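PDB 6Y56: nucleotidyl transferase AbiEii/AbiGii toxin family protein from Mycobacterium tuberculosis, which probably acts as a nucleotidyltransferase toxin of a toxin-antitoxin system, inhibiting growth by inactivating the acceptor stems of tRNA. Local coordinates for residues V47-T52 with C167-A172. Numbering follows the deposited sequence.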
ATOM      1  N   VAL A  47       7.105   1.972   9.295  1.00 11.37           N
ATOM      2  CA  VAL A  47       6.671   2.992   8.345  1.00 12.35           C
ATOM      3  C   VAL A  47       5.401   2.490   7.667  1.00 11.81           C
ATOM      4  O   VAL A  47       5.349   1.341   7.219  1.00 12.54           O
ATOM      5  CB  VAL A  47       7.769   3.304   7.304  1.00 11.50           C
ATOM      6  CG1 VAL A  47       7.268   4.307   6.285  1.00 12.14           C
ATOM      7  CG2 VAL A  47       8.999   3.865   8.001  1.00 13.92           C
ATOM      8  N   PHE A  48       4.385   3.350   7.587  1.00 11.55           N
ATOM      9  CA  PHE A  48       3.123   3.033   6.926  1.00 11.50           C
ATOM     10  C   PHE A  48       3.314   3.153   5.416  1.00 13.00           C
ATOM     11  O   PHE A  48       3.860   4.145   4.927  1.00 11.23           O
ATOM     12  CB  PHE A  48       2.110   4.058   7.448  1.00 12.50           C
ATOM     13  CG  PHE A  48       0.677   3.841   7.027  1.00 11.48           C
ATOM     14  CD1 PHE A  48       0.161   2.582   6.748  1.00 11.98           C
ATOM     15  CD2 PHE A  48      -0.175   4.942   6.962  1.00 12.48           C
ATOM     16  CE1 PHE A  48      -1.176   2.420   6.380  1.00 14.59           C
ATOM     17  CE2 PHE A  48      -1.503   4.785   6.609  1.00 13.39           C
ATOM     18  CZ  PHE A  48      -2.001   3.530   6.320  1.00 13.78           C
ATOM     19  N   LYS A  49       2.872   2.150   4.662  1.00 12.23           N
ATOM     20  CA  LYS A  49       3.117   2.158   3.213  1.00 11.70           C
ATOM     21  C   LYS A  49       1.922   1.562   2.468  1.00 11.59           C
ATOM     22  O   LYS A  49       0.835   1.399   3.018  1.00 12.63           O
ATOM     23  CB  LYS A  49       4.440   1.461   2.869  1.00 12.38           C
ATOM     24  CG  LYS A  49       4.467  -0.029   3.159  1.00 13.16           C
ATOM     25  CD  LYS A  49       5.841  -0.595   2.789  1.00 15.25           C
ATOM     26  CE  LYS A  49       5.865  -2.100   2.852  1.00 19.07           C
ATOM     27  NZ  LYS A  49       5.765  -2.630   1.473  1.00 22.13           N
ATOM     28  N   GLY A  50       2.121   1.296   1.177  1.00 13.24           N
ATOM     29  CA  GLY A  50       1.113   0.635   0.377  1.00 13.24           C
ATOM     30  C   GLY A  50      -0.052   1.527  -0.013  1.00 13.96           C
ATOM     31  O   GLY A  50      -0.119   2.720   0.284  1.00 13.04           O
ATOM     32  N   GLY A  51      -1.013   0.893  -0.687  1.00 13.34           N
ATOM     33  CA  GLY A  51      -2.161   1.619  -1.209  1.00 13.77           C
ATOM     34  C   GLY A  51      -2.997   2.289  -0.140  1.00 14.16           C
ATOM     35  O   GLY A  51      -3.617   3.317  -0.395  1.00 14.26           O
ATOM     36  N   THR A  52      -3.030   1.732   1.068  1.00 13.43           N
ATOM     37  CA  THR A  52      -3.830   2.379   2.095  1.00 13.19           C
ATOM     38  C   THR A  52      -3.154   3.625   2.645  1.00 12.62           C
ATOM     39  O   THR A  52      -3.848   4.575   3.016  1.00 12.40           O
ATOM     40  CB  THR A  52      -4.212   1.381   3.184  1.00 13.86           C
ATOM     41  OG1 THR A  52      -4.789   0.239   2.537  1.00 15.06           O
ATOM     42  CG2 THR A  52      -5.237   1.978   4.166  1.00 14.63           C
ATOM     43  N   CYS A 167       5.494   4.444  -5.592  1.00 12.29           N
ATOM     44  CA  CYS A 167       5.262   4.179  -7.003  1.00 12.25           C
ATOM     45  C   CYS A 167       6.148   3.033  -7.488  1.00 11.70           C
ATOM     46  O   CYS A 167       5.669   2.116  -8.172  1.00 12.22           O
ATOM     47  CB  CYS A 167       5.507   5.460  -7.796  1.00 14.19           C
ATOM     48  SG  CYS A 167       5.029   5.349  -9.522  1.00 14.79           S
ATOM     49  N   ALA A 168       7.424   3.027  -7.087  1.00 11.24           N
ATOM     50  CA  ALA A 168       8.323   1.941  -7.476  1.00 12.50           C
ATOM     51  C   ALA A 168       7.839   0.595  -6.942  1.00 12.18           C
ATOM     52  O   ALA A 168       7.915  -0.419  -7.646  1.00 11.44           O
ATOM     53  CB  ALA A 168       9.748   2.240  -7.001  1.00 13.09           C
ATOM     54  N   GLU A 169       7.330   0.563  -5.701  1.00 11.10           N
ATOM     55  CA  GLU A 169       6.805  -0.685  -5.158  1.00 13.81           C
ATOM     56  C   GLU A 169       5.578  -1.154  -5.931  1.00 12.46           C
ATOM     57  O   GLU A 169       5.415  -2.354  -6.189  1.00 13.21           O
ATOM     58  CB  GLU A 169       6.480  -0.521  -3.672  1.00 13.38           C
ATOM     59  CG  GLU A 169       7.720  -0.431  -2.801  1.00 16.41           C
ATOM     60  CD  GLU A 169       7.490  -0.858  -1.366  1.00 19.93           C
ATOM     61  OE1 GLU A 169       6.322  -1.005  -0.946  1.00 19.06           O
ATOM     62  OE2 GLU A 169       8.493  -1.032  -0.653  1.00 21.37           O
ATOM     63  N   LYS A 170       4.710  -0.226  -6.324  1.00 12.68           N
ATOM     64  CA  LYS A 170       3.542  -0.609  -7.111  1.00 12.73           C
ATOM     65  C   LYS A 170       3.958  -1.186  -8.449  1.00 12.46           C
ATOM     66  O   LYS A 170       3.426  -2.213  -8.886  1.00 13.69           O
ATOM     67  CB  LYS A 170       2.635   0.601  -7.328  1.00 15.15           C
ATOM     68  CG  LYS A 170       1.767   0.973  -6.144  1.00 20.10           C
ATOM     69  CD  LYS A 170       0.604   0.004  -6.006  1.00 17.45           C
ATOM     70  CE  LYS A 170      -0.100   0.232  -4.693  1.00 23.63           C
ATOM     71  NZ  LYS A 170      -1.281  -0.649  -4.611  1.00 22.10           N
ATOM     72  N   LEU A 171       4.936  -0.557  -9.097  1.00 13.26           N
ATOM     73  CA  LEU A 171       5.422  -1.056 -10.376  1.00 13.34           C
ATOM     74  C   LEU A 171       6.110  -2.403 -10.232  1.00 12.50           C
ATOM     75  O   LEU A 171       6.072  -3.232 -11.154  1.00 13.46           O
ATOM     76  CB  LEU A 171       6.394  -0.038 -10.966  1.00 12.08           C
ATOM     77  CG  LEU A 171       5.794   1.285 -11.429  1.00 11.53           C
ATOM     78  CD1 LEU A 171       6.884   2.331 -11.668  1.00 13.47           C
ATOM     79  CD2 LEU A 171       4.942   1.050 -12.676  1.00 14.32           C
ATOM     80  N   ALA A 172       6.778  -2.623  -9.100  1.00 11.47           N
ATOM     81  CA  ALA A 172       7.447  -3.897  -8.873  1.00 12.05           C
ATOM     82  C   ALA A 172       6.446  -5.036  -8.758  1.00 12.22           C
ATOM     83  O   ALA A 172       6.690  -6.137  -9.258  1.00 14.49           O
ATOM     84  CB  ALA A 172       8.328  -3.811  -7.626  1.00 13.07           C
TER
HETATM   85  O   HOH W   1       8.819  -2.981   1.140  1.00 30.42           O
HETATM   86  O   HOH W   2       4.484   1.168  -0.548  1.00 15.71           O
HETATM   87  O   HOH W   3      -0.439  -1.644  -1.967  1.00 21.94           O
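E169 and K170, neighbours on helix 163-174, meet K49 and G51, where strand 47-49, an outermost strand of the mixed sheet, leads into helix 50-59. The Gly-Gly pair at this turn matches the Gly-Gly/Gly-Ser motif of nucleotidyltransferase folds; in relatives it borders the nucleotide site, and probably does so here. E169 comes first along the helix. Its side chain crosses that of K49 at about a right angle, and its carboxylate forms a salt bridge, K49 NZ to E169 OE1 at 3.0 Å. The ammonium sits on the syn side of OE1, 18° out of the carboxylate plane. K49 gets there because CG stands between the backbone N and carbonyl carbon (chi1 66°) and the otherwise extended chain bends at its last torsion (chi4 102°). Water 1 closes a second path, accepting from K49 NZ and donating to E169 OE2 at 2.7 Å. OE2 also pairs with K206 of helix 196-212, so two lysines share the carboxylate, K49 through OE1 and K206 through OE2. Water 2 accepts from G50 N at 2.9 Å and donates to OE1, tying the acid to the turn's backbone. K170 follows, its outer methylenes coming up to G51; CE lies 4.2 Å from G51 N. Its ammonium is held by D182 and D185 of helix 180-189, and its polar link to G51 runs through water 3, which accepts from both K170 NZ and G51 N, each at 2.9 Å.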